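Local atomic coordinates of PfEMP1 variant 1 of strain MC (Plasmodium falciparum, PDB entry 5LGD), a protein that probably binds a receptor on the surface of host cells, this chain being a DBL-clan domain from a much longer protein. Residues B[10-13]-B[14-17]; B[18-21]-B[22-26]. One frame throughout, in Å; residues are numbered along the deposited sequence.

Interaction 1: residues B[10-13]-B[14-17]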
loop_
_atom_site.group_PDB
_atom_site.type_symbol
_atom_site.label_atom_id
_atom_site.label_comp_id
_atom_site.label_asym_id
_atom_site.label_seq_id
_atom_site.Cartn_x
_atom_site.Cartn_y
_atom_site.Cartn_z
ATOM N N PHE B 10 -11.991 -26.732 -6.371
ATOM C CA PHE B 10 -12.194 -28.079 -5.865
ATOM C C PHE B 10 -12.520 -28.094 -4.382
ATOM O O PHE B 10 -13.467 -28.771 -3.968
ATOM C CB PHE B 10 -10.988 -28.981 -6.176
ATOM C CG PHE B 10 -11.185 -30.387 -5.677
ATOM C CD1 PHE B 10 -11.885 -31.315 -6.430
ATOM C CD2 PHE B 10 -10.687 -30.779 -4.437
ATOM C CE1 PHE B 10 -12.113 -32.601 -5.942
ATOM C CE2 PHE B 10 -10.876 -32.079 -3.971
ATOM C CZ PHE B 10 -11.620 -32.967 -4.707
ATOM N N PHE B 11 -11.712 -27.363 -3.592
ATOM C CA PHE B 11 -11.843 -27.226 -2.141
ATOM C C PHE B 11 -13.302 -26.923 -1.703
ATOM O O PHE B 11 -13.853 -27.620 -0.848
ATOM C CB PHE B 11 -10.858 -26.142 -1.616
ATOM C CG PHE B 11 -10.872 -25.931 -0.120
ATOM C CD1 PHE B 11 -11.851 -25.140 0.482
ATOM C CD2 PHE B 11 -9.941 -26.564 0.695
ATOM C CE1 PHE B 11 -11.884 -24.979 1.871
ATOM C CE2 PHE B 11 -9.945 -26.366 2.084
ATOM C CZ PHE B 11 -10.934 -25.611 2.663
ATOM N N TRP B 12 -13.913 -25.897 -2.298
ATOM C CA TRP B 12 -15.256 -25.468 -1.933
ATOM C C TRP B 12 -16.332 -26.388 -2.424
ATOM O O TRP B 12 -17.272 -26.659 -1.679
ATOM C CB TRP B 12 -15.482 -24.019 -2.361
ATOM C CG TRP B 12 -14.618 -23.131 -1.531
ATOM C CD1 TRP B 12 -13.492 -22.470 -1.928
ATOM C CD2 TRP B 12 -14.705 -22.965 -0.111
ATOM N NE1 TRP B 12 -12.923 -21.827 -0.856
ATOM C CE2 TRP B 12 -13.662 -22.097 0.270
ATOM C CE3 TRP B 12 -15.623 -23.391 0.861
ATOM C CZ2 TRP B 12 -13.490 -21.677 1.582
ATOM C CZ3 TRP B 12 -15.437 -22.986 2.162
ATOM C CH2 TRP B 12 -14.384 -22.136 2.510
ATOM N N MET B 13 -16.142 -26.962 -3.604
ATOM C CA MET B 13 -17.039 -27.964 -4.175
ATOM C C MET B 13 -17.110 -29.206 -3.264
ATOM O O MET B 13 -18.194 -29.739 -3.055
ATOM C CB MET B 13 -16.520 -28.383 -5.561
ATOM C CG MET B 13 -17.532 -29.172 -6.363
ATOM S SD MET B 13 -16.770 -30.494 -7.321
ATOM C CE MET B 13 -15.964 -31.467 -6.005
ATOM N N TRP B 14 -15.961 -29.683 -2.775
ATOM C CA TRP B 14 -15.860 -30.870 -1.926
ATOM C C TRP B 14 -16.568 -30.613 -0.597
ATOM O O TRP B 14 -17.377 -31.444 -0.165
ATOM C CB TRP B 14 -14.396 -31.291 -1.722
ATOM C CG TRP B 14 -14.250 -32.541 -0.914
ATOM C CD1 TRP B 14 -14.043 -33.804 -1.391
ATOM C CD2 TRP B 14 -14.291 -32.654 0.519
ATOM N NE1 TRP B 14 -13.975 -34.698 -0.346
ATOM C CE2 TRP B 14 -14.144 -34.020 0.836
ATOM C CE3 TRP B 14 -14.447 -31.732 1.570
ATOM C CZ2 TRP B 14 -14.174 -34.489 2.152
ATOM C CZ3 TRP B 14 -14.476 -32.205 2.875
ATOM C CH2 TRP B 14 -14.325 -33.565 3.152
ATOM N N VAL B 15 -16.253 -29.478 0.042
ATOM C CA VAL B 15 -16.846 -28.996 1.299
ATOM C C VAL B 15 -18.382 -28.919 1.140
ATOM O O VAL B 15 -19.121 -29.483 1.951
ATOM C CB VAL B 15 -16.204 -27.646 1.740
ATOM C CG1 VAL B 15 -17.053 -26.939 2.797
ATOM C CG2 VAL B 15 -14.784 -27.865 2.261
ATOM N N HIS B 16 -18.854 -28.248 0.082
ATOM C CA HIS B 16 -20.270 -28.127 -0.214
ATOM C C HIS B 16 -20.952 -29.508 -0.381
ATOM O O HIS B 16 -21.968 -29.786 0.270
ATOM C CB HIS B 16 -20.453 -27.271 -1.491
ATOM C CG HIS B 16 -21.853 -27.286 -2.002
ATOM N ND1 HIS B 16 -22.252 -28.180 -2.977
ATOM C CD2 HIS B 16 -22.911 -26.531 -1.640
ATOM C CE1 HIS B 16 -23.528 -27.934 -3.180
ATOM N NE2 HIS B 16 -23.961 -26.941 -2.412
ATOM N N ASP B 17 -20.410 -30.347 -1.278
ATOM C CA ASP B 17 -20.953 -31.684 -1.550
ATOM C C ASP B 17 -20.899 -32.612 -0.317
ATOM O O ASP B 17 -21.804 -33.421 -0.149
ATOM C CB ASP B 17 -20.218 -32.335 -2.742
ATOM C CG ASP B 17 -20.339 -31.593 -4.065
ATOM O OD1 ASP B 17 -21.056 -30.558 -4.116
ATOM O OD2 ASP B 17 -19.702 -32.018 -5.032
#
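Met13 and Asp17 lie one turn apart on helix 7-29, their side chains crossing at an angle, and their backbones are joined by Asp17 N giving its hydrogen to Met13 O at 2.9 Å. The Asp17 side chain folds back beside its own backbone N (chi1 -62°), which puts OD1 3.2 Å from Met13 O, one acceptor facing another. His16 ND1 donates to Asp17 OD1 at 2.9 Å, the oxygen lying nearly in the imidazole plane and the N-H pointing to it at 162°. The other ring nitrogen, His16 NE2, is bonded to Glu108, so both ends of the buried imidazole are satisfied and its rotation is fixed; the flanking carboxylates probably favour the doubly protonated ring. Trp14 N reaches Phe10 O, as Val15 N does Phe11 O and His16 N does Trp12 O, and the indole NE1 of Trp14 finds its acceptor in Glu62. Phe10 CZ comes within 4.2 Å of Trp14 CD1, their rings turned 39° apart, while Trp14 CB sits over a face of the phenyl ring. Val15 CG2 covers a face of the Phe11 ring, 4.1 Å from CE1. Phe11 also meets an aromatic side chain of the bound partner protein edge-to-face, consistent with a receptor-binding role. The backbone bonds are those of a regular alpha helix, here packed between helices 45-70, 82-90 and 92-103 of an all-helical DBL-clan domain.

Interaction 2: residues B[18-21]-B[22-26]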
loop_
_atom_site.group_PDB
_atom_site.type_symbol
_atom_site.label_atom_id
_atom_site.label_comp_id
_atom_site.label_asym_id
_atom_site.label_seq_id
_atom_site.Cartn_x
_atom_site.Cartn_y
_atom_site.Cartn_z
ATOM N N MET B 18 -19.878 -32.488 0.561
ATOM C CA MET B 18 -19.879 -33.357 1.730
ATOM C C MET B 18 -20.993 -32.917 2.719
ATOM O O MET B 18 -21.722 -33.780 3.232
ATOM C CB MET B 18 -18.473 -33.551 2.347
ATOM C CG MET B 18 -18.132 -32.644 3.492
ATOM S SD MET B 18 -18.746 -33.332 5.041
ATOM C CE MET B 18 -18.133 -32.154 6.118
ATOM N N LEU B 19 -21.209 -31.598 2.867
ATOM C CA LEU B 19 -22.249 -31.040 3.747
ATOM C C LEU B 19 -23.629 -31.435 3.286
ATOM O O LEU B 19 -24.491 -31.772 4.113
ATOM C CB LEU B 19 -22.120 -29.512 3.836
ATOM C CG LEU B 19 -20.851 -29.004 4.581
ATOM C CD1 LEU B 19 -20.760 -27.490 4.540
ATOM C CD2 LEU B 19 -20.843 -29.455 6.009
ATOM N N ILE B 20 -23.793 -31.481 1.952
ATOM C CA ILE B 20 -25.012 -31.853 1.256
ATOM C C ILE B 20 -25.254 -33.348 1.420
ATOM O O ILE B 20 -26.369 -33.750 1.720
ATOM C CB ILE B 20 -25.013 -31.326 -0.224
ATOM C CG1 ILE B 20 -25.189 -29.768 -0.292
ATOM C CG2 ILE B 20 -26.086 -31.980 -1.090
ATOM C CD1 ILE B 20 -26.156 -29.143 0.612
ATOM N N ASP B 21 -24.226 -34.155 1.269
ATOM C CA ASP B 21 -24.299 -35.604 1.456
ATOM C C ASP B 21 -24.669 -35.931 2.901
ATOM O O ASP B 21 -25.547 -36.757 3.140
ATOM C CB ASP B 21 -22.988 -36.263 1.044
ATOM C CG ASP B 21 -22.676 -36.297 -0.439
ATOM O OD1 ASP B 21 -23.604 -36.119 -1.245
ATOM O OD2 ASP B 21 -21.509 -36.560 -0.791
ATOM N N SER B 22 -24.091 -35.209 3.863
ATOM C CA SER B 22 -24.413 -35.386 5.283
ATOM C C SER B 22 -25.939 -35.171 5.515
ATOM O O SER B 22 -26.584 -35.997 6.162
ATOM C CB SER B 22 -23.550 -34.464 6.142
ATOM O OG SER B 22 -23.685 -34.763 7.520
ATOM N N ILE B 23 -26.519 -34.152 4.879
ATOM C CA ILE B 23 -27.963 -33.865 4.941
ATOM C C ILE B 23 -28.773 -34.944 4.219
ATOM O O ILE B 23 -29.846 -35.322 4.692
ATOM C CB ILE B 23 -28.290 -32.463 4.337
ATOM C CG1 ILE B 23 -27.646 -31.306 5.135
ATOM C CG2 ILE B 23 -29.799 -32.262 4.143
ATOM C CD1 ILE B 23 -27.455 -30.024 4.267
ATOM N N LYS B 24 -28.293 -35.374 3.036
ATOM C CA LYS B 24 -28.980 -36.382 2.208
ATOM C C LYS B 24 -29.063 -37.746 2.897
ATOM O O LYS B 24 -29.935 -38.527 2.537
ATOM C CB LYS B 24 -28.334 -36.504 0.820
ATOM C CG LYS B 24 -28.758 -35.424 -0.157
ATOM C CD LYS B 24 -27.750 -35.349 -1.296
ATOM C CE LYS B 24 -28.397 -35.087 -2.632
ATOM N NZ LYS B 24 -28.753 -33.654 -2.817
ATOM N N TRP B 25 -28.170 -38.022 3.897
ATOM C CA TRP B 25 -28.224 -39.264 4.674
ATOM C C TRP B 25 -29.495 -39.290 5.504
ATOM O O TRP B 25 -30.144 -40.321 5.586
ATOM C CB TRP B 25 -26.986 -39.442 5.555
ATOM C CG TRP B 25 -25.857 -40.091 4.819
ATOM C CD1 TRP B 25 -24.685 -39.504 4.433
ATOM C CD2 TRP B 25 -25.794 -41.454 4.364
ATOM N NE1 TRP B 25 -23.888 -40.420 3.779
ATOM C CE2 TRP B 25 -24.557 -41.620 3.703
ATOM C CE3 TRP B 25 -26.676 -42.546 4.431
ATOM C CZ2 TRP B 25 -24.157 -42.854 3.157
ATOM C CZ3 TRP B 25 -26.285 -43.761 3.885
ATOM C CH2 TRP B 25 -25.056 -43.897 3.224
ATOM N N ARG B 26 -29.895 -38.127 6.028
ATOM C CA ARG B 26 -31.124 -37.972 6.794
ATOM C C ARG B 26 -32.331 -37.878 5.890
ATOM O O ARG B 26 -33.332 -38.520 6.183
ATOM C CB ARG B 26 -31.039 -36.792 7.764
ATOM C CG ARG B 26 -30.146 -37.083 8.984
ATOM C CD ARG B 26 -28.664 -36.858 8.698
ATOM N NE ARG B 26 -27.869 -36.922 9.916
ATOM C CZ ARG B 26 -26.549 -36.996 9.948
ATOM N NH1 ARG B 26 -25.853 -37.068 8.815
ATOM N NH2 ARG B 26 -25.912 -37.040 11.110
#
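Ile20 O receives the backbone N-H of Lys24 at 2.8 Å, with the donor in the carbonyl plane, and the start of the lysine side chain then runs close beside the same oxygen. Beyond it the lysine bends at chi3 and chi4 and crosses the isoleucine, leaving NZ 3.6 Å from Ile20 CG2. The ammonium therefore rests against a methyl group, and Asp21 OD1, although opposite in charge, is 5.9 Å from NZ, too far for a salt bridge. On the buried side, Ile20 CD1 and Ile23 CD1 touch at 4.0 Å where their chains cross, and both isoleucines also pack on Arg111 of helix 106-118. This is an amphipathic helix of an all-helical bundle: Lys24 is exposed, while the buried side meets helices 45-70, 106-118 and 144-162. Ser22 N donates to Met18 O at 2.8 Å, while Met18 and Leu19 lean on helix 144-162. Ser22 O is held by the guanidinium of Arg26, NH1 standing 3.0 Å away and above the carbonyl plane; Trp25 N adds a weak bond to it. Glu152 of helix 144-162 pins this corner from outside, accepting from Ser22 OG and forming a salt bridge with Arg26 NH2. Trp25 N gives Asp21 O a weak bond at 134°, and CD1 of the indole approaches that oxygen to 3.2 Å. The same indole meets Trp55 of helix 45-70 edge-to-face.

Both interactions are successive stretches of helix 7-29, and the same i to i+4 pattern runs through both, weakening at the end of interaction 2; what changes is the lining. Interaction 1 is largely aromatic, carries a histidine held between two carboxylates, and touches helices 82-90 and 92-103 as well as another protein chain. Interaction 2, nearer the centre of the chain, relies on aliphatic side chains, on an arginine and serine tied to one glutamate of helix 144-162, and on a tryptophan near its end that joins aromatic rings of helix 45-70; no other protein chain reaches it. Each contact is mostly buried, but interaction 2 includes an exposed lysine. Helices 45-70 and 106-118 supply partners to both.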